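Local atomic coordinates of putative nucleotide-diphospho-sugar transferase (Desulfovibrio desulfuricans subsp. desulfuricans, PDB entry 3CGX), a protein that probably transfers sugars from nucleotide-diphosphate donors, as glycosyltransferases of the GT-A fold do, although its substrates are not established. Residues K18-L23 with M34-F39; V40-Q45 with R211-Y216; S111-Y116 with W189-T194; G142-G147 with Q185-N190. One frame throughout, in Å; residues are numbered along the deposited sequence. Where two conformers were deposited one is given.

Contact 1. Residues K18-L23 with M34-F39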
# COMPACT_ATOMS: atom_id res chain seq x y z
N LYS A 18 -3.59 17.46 -0.59
CA LYS A 18 -2.43 16.80 0.02
C LYS A 18 -2.25 15.38 -0.46
O LYS A 18 -1.24 14.74 -0.14
CB LYS A 18 -2.60 16.81 1.55
CG LYS A 18 -2.67 18.21 2.18
CD LYS A 18 -2.11 18.18 3.61
N VAL A 19 -3.23 14.86 -1.20
CA VAL A 19 -3.14 13.51 -1.74
C VAL A 19 -3.64 13.49 -3.21
O VAL A 19 -4.46 14.31 -3.61
CB VAL A 19 -3.97 12.45 -0.92
CG1 VAL A 19 -3.42 12.30 0.52
CG2 VAL A 19 -5.52 12.78 -0.97
N LYS A 20 -3.06 12.61 -4.00
CA LYS A 20 -3.53 12.39 -5.39
C LYS A 20 -3.68 13.68 -6.17
O LYS A 20 -4.67 13.91 -6.87
CB LYS A 20 -4.83 11.57 -5.39
CG LYS A 20 -4.68 10.14 -4.79
CD LYS A 20 -3.55 9.33 -5.50
CE LYS A 20 -3.47 7.88 -5.14
NZ LYS A 20 -2.20 7.25 -5.65
N THR A 21 -2.68 14.53 -6.07
CA THR A 21 -2.76 15.82 -6.75
C THR A 21 -2.69 15.72 -8.28
O THR A 21 -3.28 16.52 -9.00
CB THR A 21 -1.70 16.80 -6.22
OG1 THR A 21 -0.41 16.23 -6.40
CG2 THR A 21 -2.01 17.16 -4.75
N ARG A 22 -1.98 14.73 -8.79
CA ARG A 22 -1.93 14.52 -10.23
C ARG A 22 -3.33 14.09 -10.80
O ARG A 22 -3.78 14.57 -11.87
CB ARG A 22 -0.89 13.46 -10.56
CG ARG A 22 -0.94 13.03 -11.97
CD ARG A 22 -0.11 13.87 -12.84
NE ARG A 22 -0.05 13.38 -14.21
CZ ARG A 22 0.77 12.42 -14.63
NH1 ARG A 22 1.59 11.80 -13.78
NH2 ARG A 22 0.74 12.06 -15.89
N LEU A 23 -4.02 13.21 -10.08
CA LEU A 23 -5.40 12.85 -10.40
C LEU A 23 -6.29 14.10 -10.23
O LEU A 23 -7.14 14.40 -11.08
CB LEU A 23 -5.83 11.66 -9.52
CG LEU A 23 -7.28 11.24 -9.55
CD1 LEU A 23 -7.68 10.77 -10.99
CD2 LEU A 23 -7.52 10.14 -8.56
N MSE A 34 -11.41 12.16 -2.18
CA MSE A 34 -12.53 11.32 -1.80
C MSE A 34 -12.30 9.91 -2.34
O MSE A 34 -12.53 8.90 -1.64
CB MSE A 34 -13.87 11.88 -2.35
CG MSE A 34 -15.04 11.04 -2.04
SE MSE A 34 -15.43 11.00 -0.10
CE MSE A 34 -15.01 12.89 0.35
N LEU A 35 -11.80 9.84 -3.57
CA LEU A 35 -11.46 8.53 -4.17
C LEU A 35 -10.42 7.80 -3.33
O LEU A 35 -10.58 6.61 -3.01
CB LEU A 35 -11.01 8.67 -5.62
CG LEU A 35 -12.09 8.94 -6.63
CD1 LEU A 35 -11.50 9.59 -7.90
CD2 LEU A 35 -12.89 7.58 -6.95
N TYR A 36 -9.36 8.52 -2.96
CA TYR A 36 -8.27 7.93 -2.18
C TYR A 36 -8.80 7.50 -0.80
O TYR A 36 -8.49 6.42 -0.29
CB TYR A 36 -7.04 8.87 -2.10
CG TYR A 36 -5.99 8.30 -1.16
CD1 TYR A 36 -5.28 7.14 -1.48
CD2 TYR A 36 -5.73 8.91 0.08
CE1 TYR A 36 -4.36 6.58 -0.57
CE2 TYR A 36 -4.80 8.37 0.97
CZ TYR A 36 -4.13 7.20 0.65
OH TYR A 36 -3.22 6.62 1.50
N ARG A 37 -9.67 8.32 -0.22
CA ARG A 37 -10.31 7.99 1.07
C ARG A 37 -10.97 6.63 0.97
O ARG A 37 -10.78 5.75 1.84
CB ARG A 37 -11.28 9.09 1.46
CG ARG A 37 -12.11 8.80 2.69
CD ARG A 37 -13.16 9.90 2.91
NE ARG A 37 -12.51 11.08 3.44
CZ ARG A 37 -12.35 11.30 4.75
NH1 ARG A 37 -12.85 10.45 5.63
NH2 ARG A 37 -11.74 12.40 5.18
N HIS A 38 -11.70 6.43 -0.12
CA HIS A 38 -12.37 5.15 -0.36
C HIS A 38 -11.42 4.00 -0.70
O HIS A 38 -11.75 2.83 -0.35
CB HIS A 38 -13.48 5.32 -1.40
CG HIS A 38 -14.68 5.99 -0.81
ND1 HIS A 38 -15.65 5.28 -0.13
CD2 HIS A 38 -14.98 7.30 -0.64
CE1 HIS A 38 -16.54 6.13 0.35
NE2 HIS A 38 -16.16 7.36 0.06
N PHE A 39 -10.29 4.29 -1.33
CA PHE A 39 -9.29 3.25 -1.62
C PHE A 39 -8.91 2.65 -0.26
O PHE A 39 -8.87 1.42 -0.08
CB PHE A 39 -8.00 3.79 -2.21
CG PHE A 39 -8.08 4.24 -3.66
CD1 PHE A 39 -9.28 4.38 -4.33
CD2 PHE A 39 -6.92 4.66 -4.30
CE1 PHE A 39 -9.31 4.86 -5.63
CE2 PHE A 39 -6.96 5.15 -5.62
CZ PHE A 39 -8.17 5.26 -6.25
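Lys-20 lays the aliphatic part of its side chain against Tyr-36 at two points: Lys-20 CG lies 3.8 Å from Tyr-36 CB, and farther out Lys-20 CE comes to 4.1 Å from Tyr-36 CD1. A bend at chi2 (-55°), followed by an extended run, takes the lysine across the tyrosine at about a right angle and on toward Phe-39, whose CE2 is 4.5 Å from Lys-20 CE. Val-19 attends to the other CD carbon of the same ring, with its CG2 4.0 Å from Tyr-36 CD2 and its CB and CG1 hardly farther off. Beyond this pair, Leu-23 CD2 meets Leu-35 CD1 at 4.1 Å, one methyl against another, and Leu-198 of helix 195-204 packs on both leucines.

The polar ends are held from further out. Lys-20 NZ makes a salt bridge to Asp-112 and a hydrogen bond to Val-192 O, while Tyr-36 OH is hydrogen-bonded to Ser-111 OG and to Lys-12 N. Lys-20 also sits at the N-cap of helix 21-27. The contact thus fastens the loop after the first strand, and the short helix it runs into, onto helix 29-47. In GT-A relatives this loop borders the nucleotide pocket, and an imidazole, probably from the crystallisation liquor, bound about 3 Å from the nearest Tyr-36 side-chain atom is consistent with a pocket here.

Contact 2. Residues V40-Q45 with R211-Y216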
# COMPACT_ATOMS: atom_id res chain seq x y z
N VAL A 40 -8.64 3.55 0.68
CA VAL A 40 -8.13 3.14 1.99
C VAL A 40 -9.18 2.34 2.78
O VAL A 40 -8.92 1.25 3.33
CB VAL A 40 -7.55 4.35 2.82
CG1 VAL A 40 -7.26 3.92 4.25
CG2 VAL A 40 -6.26 4.93 2.15
N GLN A 41 -10.37 2.90 2.86
CA GLN A 41 -11.49 2.20 3.50
C GLN A 41 -11.74 0.82 2.96
O GLN A 41 -11.93 -0.12 3.70
CB GLN A 41 -12.79 3.00 3.37
CG GLN A 41 -12.77 4.22 4.21
CD GLN A 41 -13.95 5.13 3.98
OE1 GLN A 41 -13.86 6.30 4.29
NE2 GLN A 41 -15.07 4.61 3.41
N ASP A 42 -11.77 0.70 1.65
CA ASP A 42 -12.02 -0.58 1.04
C ASP A 42 -10.91 -1.58 1.33
O ASP A 42 -11.19 -2.75 1.65
CB ASP A 42 -12.20 -0.48 -0.49
CG ASP A 42 -13.47 0.26 -0.89
OD1 ASP A 42 -14.33 0.47 -0.04
OD2 ASP A 42 -13.57 0.67 -2.06
N MSE A 43 -9.66 -1.15 1.21
CA MSE A 43 -8.53 -2.06 1.49
C MSE A 43 -8.53 -2.51 2.95
O MSE A 43 -8.30 -3.69 3.22
CB MSE A 43 -7.19 -1.42 1.11
CG MSE A 43 -7.01 -1.15 -0.39
SE MSE A 43 -5.31 -0.38 -0.77
CE MSE A 43 -4.22 -2.01 -0.50
N LEU A 44 -8.82 -1.59 3.85
CA LEU A 44 -8.88 -1.89 5.31
C LEU A 44 -9.91 -2.95 5.64
O LEU A 44 -9.65 -3.87 6.43
CB LEU A 44 -9.09 -0.60 6.13
CG LEU A 44 -9.18 -0.74 7.65
CD1 LEU A 44 -7.81 -1.18 8.17
CD2 LEU A 44 -9.70 0.58 8.35
N GLN A 45 -11.07 -2.85 5.00
CA GLN A 45 -12.12 -3.82 5.18
C GLN A 45 -11.64 -5.22 4.82
O GLN A 45 -11.91 -6.19 5.55
CB GLN A 45 -13.36 -3.40 4.37
CG GLN A 45 -14.52 -4.35 4.47
CD GLN A 45 -15.76 -3.76 3.82
OE1 GLN A 45 -15.68 -2.89 2.93
NE2 GLN A 45 -16.91 -4.21 4.27
N ARG A 211 -16.15 -4.68 -8.00
CA ARG A 211 -17.42 -4.03 -8.43
C ARG A 211 -18.38 -3.72 -7.26
O ARG A 211 -19.19 -2.78 -7.33
CB ARG A 211 -18.12 -4.86 -9.49
N ARG A 212 -18.26 -4.45 -6.16
CA ARG A 212 -19.13 -4.21 -4.99
C ARG A 212 -18.54 -3.26 -3.97
O ARG A 212 -19.14 -3.03 -2.93
CB ARG A 212 -19.45 -5.51 -4.27
CG ARG A 212 -19.83 -6.60 -5.22
CD ARG A 212 -20.43 -7.76 -4.47
NE ARG A 212 -21.79 -7.43 -4.08
CZ ARG A 212 -22.42 -7.99 -3.07
NH1 ARG A 212 -21.79 -8.87 -2.29
NH2 ARG A 212 -23.68 -7.65 -2.82
N SER A 213 -17.37 -2.69 -4.27
CA SER A 213 -16.71 -1.78 -3.36
C SER A 213 -17.28 -0.37 -3.38
O SER A 213 -17.94 0.03 -4.34
CB SER A 213 -15.20 -1.71 -3.66
OG SER A 213 -14.92 -1.09 -4.92
N SER A 214 -17.02 0.37 -2.31
CA SER A 214 -17.44 1.77 -2.20
C SER A 214 -16.66 2.59 -3.20
O SER A 214 -17.22 3.50 -3.80
CB SER A 214 -17.29 2.33 -0.79
OG SER A 214 -15.96 2.47 -0.44
N THR A 215 -15.40 2.25 -3.43
CA THR A 215 -14.62 2.90 -4.48
C THR A 215 -15.31 2.75 -5.83
O THR A 215 -15.55 3.75 -6.54
CB THR A 215 -13.19 2.38 -4.59
OG1 THR A 215 -12.51 2.74 -3.41
CG2 THR A 215 -12.40 3.03 -5.83
N TYR A 216 -15.66 1.51 -6.20
CA TYR A 216 -16.28 1.29 -7.51
C TYR A 216 -17.61 2.03 -7.62
O TYR A 216 -17.97 2.57 -8.72
CB TYR A 216 -16.41 -0.20 -7.85
CG TYR A 216 -16.85 -0.43 -9.29
CD1 TYR A 216 -18.18 -0.44 -9.61
CD2 TYR A 216 -15.91 -0.63 -10.32
CE1 TYR A 216 -18.59 -0.63 -10.89
CE2 TYR A 216 -16.34 -0.83 -11.62
CZ TYR A 216 -17.68 -0.82 -11.88
OH TYR A 216 -18.14 -1.02 -13.16
O HOH W 1 -16.18 2.03 2.80
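Asp-42 reaches out of helix 29-47 to Ser-213, Ser-214 and Thr-215, and nearly all of this contact runs through its carboxylate. From CB, which points at the other segment, chi1 of -67° sets CG beside the aspartate's own backbone N and presents both oxygens to the start of helix 214-221. OD1 accepts from Ser-214 OG at 2.6 Å, on the syn side and somewhat out of the carboxylate plane. OD2 takes two donors from one residue: Thr-215 N at 2.8 Å, through the syn lone pair, and Thr-215 OG1 at 2.7 Å, from above the plane. Asp-42 OD2 also touches Ser-213 CB at 3.3 Å.

This is an acid set at a helix N-terminus, where the first-turn N-H groups and the helix dipole would be expected to favour its negative charge. The helix has its own N-cap as well: Ser-213 OG accepts from Tyr-216 N at 3.0 Å with a fairly straight bond (160°), and is hydrogen-bonded to Phe-210 O. Ser-214 OG is a second junction, hydrogen-bonded to His-38 ND1 too. A water accepts from Gln-41 NE2 at 2.9 Å and donates to Ser-214 OG at 3.3 Å, while Gln-41 OE1 turns to Trp-72 NE1.

Contact 3. Residues S111-Y116 with W189-T194; sequences SDIPDY and WNDVDT
Asp-115 OD1 is gripped twice: by Trp-189 NE1 at 2.9 Å, and by a water that donates to Asp-115 OD1 at 2.7 Å and also to Asn-190 O. The indole bond is almost perfectly straight (176°) and lies in the ring plane of Trp-189, yet it meets the oxygen from well above the carboxylate plane. A chi1 of 61° tucks the aspartate's CG between its backbone N and carbonyl carbon, bringing the carboxylate to the indole edge.

Over a face of that indole stands Tyr-116 in a T-shaped (edge-to-face) stack, the planes at 76°. Tyr-116 CD1 sits centrally, 3.5 Å from Trp-189 CD2. Ile-113 fills in beside them, its CG2 3.8 Å from Trp-189 CD1. The tryptophan has its ring and its N-H both engaged, which should hold the indole's rotation.

Farther along, the two backbones are tied directly: Val-192 N donates to Asp-112 O at 2.8 Å in the carbonyl plane, and Pro-114 CD packs on Val-192 CG2. Two acids come close here, Asp-112 OD2 lying 4.4 Å from Asp-191 OD1. Lys-20 makes a salt bridge to Asp-112 OD1, and a water donates to Asp-191 OD1 at 2.7 Å while accepting from Asp-112 N. An imidazole, probably from the crystallisation liquor, lies about 3 Å from the Asp-112 side chain; such molecules often mark pockets. Asp-112 follows strand 105-109, the place where GT-A enzymes usually carry the DXD-type acids of the nucleotide-sugar site, which is consistent with this loop pair lining that site.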
# COMPACT_ATOMS: atom_id res chain seq x y z
N SER A 111 -1.19 1.99 -0.23
CA SER A 111 -2.63 2.15 -0.25
C SER A 111 -3.17 2.69 -1.57
O SER A 111 -4.27 3.26 -1.61
CB SER A 111 -3.03 3.12 0.89
OG SER A 111 -2.17 4.22 0.97
N ASP A 112 -2.41 2.46 -2.64
CA ASP A 112 -2.75 2.96 -4.00
C ASP A 112 -3.22 1.85 -4.93
O ASP A 112 -3.30 2.06 -6.14
CB ASP A 112 -1.51 3.63 -4.65
CG ASP A 112 -1.05 4.83 -3.88
OD1 ASP A 112 -1.86 5.77 -3.67
OD2 ASP A 112 0.09 4.80 -3.39
N ILE A 113 -3.58 0.69 -4.35
CA ILE A 113 -3.98 -0.50 -5.08
C ILE A 113 -5.29 -1.07 -4.57
O ILE A 113 -5.34 -2.24 -4.09
CB ILE A 113 -2.82 -1.59 -5.06
CG1 ILE A 113 -2.30 -1.86 -3.65
CG2 ILE A 113 -1.65 -1.20 -6.03
CD1 ILE A 113 -1.47 -3.11 -3.56
N PRO A 114 -6.38 -0.28 -4.72
CA PRO A 114 -7.62 -0.59 -4.02
C PRO A 114 -8.26 -1.89 -4.41
O PRO A 114 -9.02 -2.44 -3.64
CB PRO A 114 -8.50 0.59 -4.37
CG PRO A 114 -7.98 1.09 -5.67
CD PRO A 114 -6.53 0.94 -5.56
N ASP A 115 -7.97 -2.38 -5.59
CA ASP A 115 -8.58 -3.63 -6.05
C ASP A 115 -7.72 -4.87 -5.77
O ASP A 115 -7.97 -5.95 -6.33
CB ASP A 115 -8.91 -3.62 -7.56
CG ASP A 115 -7.68 -3.44 -8.46
OD1 ASP A 115 -6.62 -2.89 -8.06
OD2 ASP A 115 -7.79 -3.84 -9.65
N TYR A 116 -6.67 -4.71 -4.99
CA TYR A 116 -5.78 -5.82 -4.78
C TYR A 116 -6.49 -6.90 -3.98
O TYR A 116 -7.02 -6.62 -2.92
CB TYR A 116 -4.54 -5.40 -4.00
CG TYR A 116 -3.41 -6.41 -4.08
CD1 TYR A 116 -2.64 -6.52 -5.24
CD2 TYR A 116 -3.09 -7.21 -3.02
CE1 TYR A 116 -1.59 -7.42 -5.33
CE2 TYR A 116 -2.03 -8.11 -3.10
CZ TYR A 116 -1.30 -8.21 -4.25
OH TYR A 116 -0.22 -9.09 -4.33
N TRP A 189 1.28 -5.36 -10.30
CA TRP A 189 0.04 -4.64 -10.07
C TRP A 189 0.22 -3.15 -10.33
O TRP A 189 1.34 -2.64 -10.23
CB TRP A 189 -0.47 -4.84 -8.63
CG TRP A 189 -1.99 -4.94 -8.55
CD1 TRP A 189 -2.88 -3.92 -8.31
CD2 TRP A 189 -2.79 -6.12 -8.72
NE1 TRP A 189 -4.16 -4.40 -8.34
CE2 TRP A 189 -4.13 -5.75 -8.54
CE3 TRP A 189 -2.50 -7.46 -8.99
CZ2 TRP A 189 -5.18 -6.67 -8.67
CZ3 TRP A 189 -3.53 -8.36 -9.06
CH2 TRP A 189 -4.85 -7.97 -8.93
N ASN A 190 -0.85 -2.49 -10.75
CA ASN A 190 -0.83 -1.01 -11.00
C ASN A 190 -1.33 -0.18 -9.84
O ASN A 190 -2.43 -0.36 -9.34
CB ASN A 190 -1.65 -0.62 -12.24
CG ASN A 190 -1.27 0.81 -12.82
OD1 ASN A 190 -0.08 1.21 -12.89
ND2 ASN A 190 -2.28 1.54 -13.28
N ASP A 191 -0.48 0.75 -9.43
CA ASP A 191 -0.83 1.81 -8.48
C ASP A 191 -1.73 2.76 -9.25
O ASP A 191 -1.48 3.04 -10.44
CB ASP A 191 0.40 2.60 -7.97
CG ASP A 191 1.35 1.76 -7.05
OD1 ASP A 191 0.97 1.36 -5.93
OD2 ASP A 191 2.52 1.56 -7.42
N VAL A 192 -2.74 3.30 -8.59
CA VAL A 192 -3.65 4.23 -9.24
C VAL A 192 -3.22 5.66 -8.85
O VAL A 192 -3.45 6.11 -7.73
CB VAL A 192 -5.14 3.92 -8.92
CG1 VAL A 192 -6.05 4.96 -9.62
CG2 VAL A 192 -5.52 2.47 -9.33
N ASP A 193 -2.56 6.31 -9.80
CA ASP A 193 -1.98 7.66 -9.64
C ASP A 193 -2.68 8.71 -10.52
O ASP A 193 -3.00 9.78 -10.08
CB ASP A 193 -0.49 7.61 -10.01
CG ASP A 193 0.24 9.00 -9.91
OD1 ASP A 193 -0.04 9.76 -8.94
OD2 ASP A 193 1.12 9.30 -10.80
N THR A 194 -2.88 8.38 -11.79
CA THR A 194 -3.38 9.34 -12.78
C THR A 194 -4.80 9.01 -13.20
O THR A 194 -5.31 7.95 -12.89
CB THR A 194 -2.52 9.34 -14.05
OG1 THR A 194 -2.75 8.12 -14.77
CG2 THR A 194 -0.97 9.52 -13.76
O HOH W 2 0.30 1.07 -3.36
O HOH W 3 -5.12 -0.81 -8.99

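Contact 4. Residues G142-G147 with Q185-N190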
# COMPACT_ATOMS: atom_id res chain seq x y z
N GLY A 142 8.55 0.66 -9.12
CA GLY A 142 8.81 0.40 -7.72
C GLY A 142 8.12 -0.88 -7.31
O GLY A 142 7.98 -1.81 -8.09
N TYR A 143 7.70 -0.91 -6.05
CA TYR A 143 7.00 -2.07 -5.48
C TYR A 143 5.86 -1.64 -4.58
O TYR A 143 5.95 -0.62 -3.92
CB TYR A 143 7.97 -3.00 -4.77
CG TYR A 143 8.87 -2.42 -3.69
CD1 TYR A 143 8.43 -2.32 -2.37
CD2 TYR A 143 10.17 -1.98 -3.99
CE1 TYR A 143 9.27 -1.81 -1.39
CE2 TYR A 143 11.02 -1.48 -2.99
CZ TYR A 143 10.57 -1.41 -1.69
OH TYR A 143 11.38 -0.94 -0.67
N TYR A 144 4.78 -2.41 -4.59
CA TYR A 144 3.59 -2.11 -3.83
C TYR A 144 3.54 -2.89 -2.51
O TYR A 144 2.73 -2.61 -1.62
CB TYR A 144 2.34 -2.41 -4.65
CG TYR A 144 2.15 -3.89 -5.01
CD1 TYR A 144 1.58 -4.81 -4.10
CD2 TYR A 144 2.51 -4.36 -6.26
CE1 TYR A 144 1.40 -6.14 -4.42
CE2 TYR A 144 2.34 -5.72 -6.58
CZ TYR A 144 1.76 -6.59 -5.68
OH TYR A 144 1.64 -7.91 -6.08
N LEU A 145 4.39 -3.91 -2.42
CA LEU A 145 4.51 -4.72 -1.21
C LEU A 145 5.95 -5.23 -1.02
O LEU A 145 6.63 -5.59 -1.98
CB LEU A 145 3.51 -5.89 -1.21
CG LEU A 145 3.45 -6.88 -0.02
CD1 LEU A 145 2.01 -7.48 0.13
CD2 LEU A 145 4.55 -8.01 -0.10
N ILE A 146 6.39 -5.23 0.23
CA ILE A 146 7.67 -5.87 0.60
C ILE A 146 7.46 -6.61 1.94
O ILE A 146 6.78 -6.11 2.82
CB ILE A 146 8.85 -4.85 0.67
CG1 ILE A 146 10.16 -5.62 0.84
CG2 ILE A 146 8.59 -3.71 1.73
CD1 ILE A 146 11.38 -4.77 0.48
N GLY A 147 8.01 -7.80 2.06
CA GLY A 147 7.92 -8.58 3.29
C GLY A 147 9.15 -9.37 3.61
O GLY A 147 9.92 -9.73 2.73
N GLN A 185 8.25 -13.58 -5.55
CA GLN A 185 7.76 -12.48 -6.35
C GLN A 185 6.27 -12.60 -6.53
O GLN A 185 5.78 -13.61 -7.00
CB GLN A 185 8.50 -12.45 -7.68
CG GLN A 185 8.08 -11.34 -8.55
CD GLN A 185 8.90 -11.27 -9.83
OE1 GLN A 185 10.11 -11.46 -9.82
NE2 GLN A 185 8.23 -10.97 -10.94
N LEU A 186 5.54 -11.57 -6.12
CA LEU A 186 4.08 -11.55 -6.22
C LEU A 186 3.75 -10.98 -7.58
O LEU A 186 4.64 -10.47 -8.25
CB LEU A 186 3.44 -10.67 -5.15
CG LEU A 186 3.64 -11.13 -3.71
CD1 LEU A 186 3.27 -10.01 -2.79
CD2 LEU A 186 2.82 -12.38 -3.43
N PRO A 187 2.47 -11.07 -8.00
CA PRO A 187 2.10 -10.56 -9.32
C PRO A 187 2.34 -9.08 -9.50
O PRO A 187 2.25 -8.30 -8.57
CB PRO A 187 0.58 -10.85 -9.37
CG PRO A 187 0.38 -11.96 -8.43
CD PRO A 187 1.30 -11.66 -7.32
N ASP A 188 2.61 -8.67 -10.73
CA ASP A 188 2.68 -7.23 -11.01
C ASP A 188 1.28 -6.59 -10.80
O ASP A 188 0.23 -7.21 -11.07
CB ASP A 188 3.08 -6.94 -12.43
CG ASP A 188 4.41 -7.56 -12.85
OD1 ASP A 188 5.16 -8.12 -12.04
OD2 ASP A 188 4.67 -7.50 -14.05
N TRP A 189 1.28 -5.36 -10.30
CA TRP A 189 0.04 -4.64 -10.07
C TRP A 189 0.22 -3.15 -10.33
O TRP A 189 1.34 -2.64 -10.23
CB TRP A 189 -0.47 -4.84 -8.63
CG TRP A 189 -1.99 -4.94 -8.55
CD1 TRP A 189 -2.88 -3.92 -8.31
CD2 TRP A 189 -2.79 -6.12 -8.72
NE1 TRP A 189 -4.16 -4.40 -8.34
CE2 TRP A 189 -4.13 -5.75 -8.54
CE3 TRP A 189 -2.50 -7.46 -8.99
CZ2 TRP A 189 -5.18 -6.67 -8.67
CZ3 TRP A 189 -3.53 -8.36 -9.06
CH2 TRP A 189 -4.85 -7.97 -8.93
N ASN A 190 -0.85 -2.49 -10.75
CA ASN A 190 -0.83 -1.01 -11.00
C ASN A 190 -1.33 -0.18 -9.84
O ASN A 190 -2.43 -0.36 -9.34
CB ASN A 190 -1.65 -0.62 -12.24
CG ASN A 190 -1.27 0.81 -12.82
OD1 ASN A 190 -0.08 1.21 -12.89
ND2 ASN A 190 -2.28 1.54 -13.28
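The ring of Tyr-144 has Pro-187 O at its edge, in its plane, while Trp-189 CB comes in obliquely, 3.6 Å from Tyr-144 CE2. The hydroxyl donates to that carbonyl: Tyr-144 OH to Pro-187 O is a short 2.6 Å, in the carbonyl plane, with a C=O...donor angle of 148°. The neighbouring ring carbon follows, Tyr-144 CE2 lying 3.3 Å from Pro-187 O, and Leu-186 CB touches Tyr-144 OH at 3.4 Å. Tyr-144 OH has a further hydrogen-bond partner in Tyr-116 OH, so hydroxyl and ring are both tied down.

Tyr-144 stands where the chain turns a corner in strand 143-149, the strand that runs antiparallel to its neighbours 105-109 and 133-137 in the mixed GT-A sheet. A chi1 of 64° swings the ring back over its own backbone, toward the loop that follows the edge strand 183-185. One residue on, Leu-145 also faces this loop, and its CD2 meets Leu-186 CD1 at 3.6 Å, though Leu-186 has a second conformer and that methyl contact is less certain. Helix 118-127 packs on the loop as well, Ala-124 against Leu-186 and Leu-120 against Pro-187.

How the contacts relate
Contact 1 is buried and largely apolar, whereas contact 2, near the surface on the same helix 29-47, is built of hydrogen bonds to one carboxylate; the two touch where that helix meets the start of helix 214-221. Contact 3, partly buried, lies closest to the chain's centre and mixes acids, waters and aromatic rings. A salt bridge joins it to contact 1, and packing of selenomethionine Met-43 against Ile-113, Pro-114 and Ser-111 joins it to contact 2. Contacts 3 and 4 share Trp-189 and Asn-190. Contact 4, partly buried, joins an inner strand to the loop after edge strand 183-185; it touches neither contact 1 nor contact 2, its centre lying about 20 Å from that of contact 1.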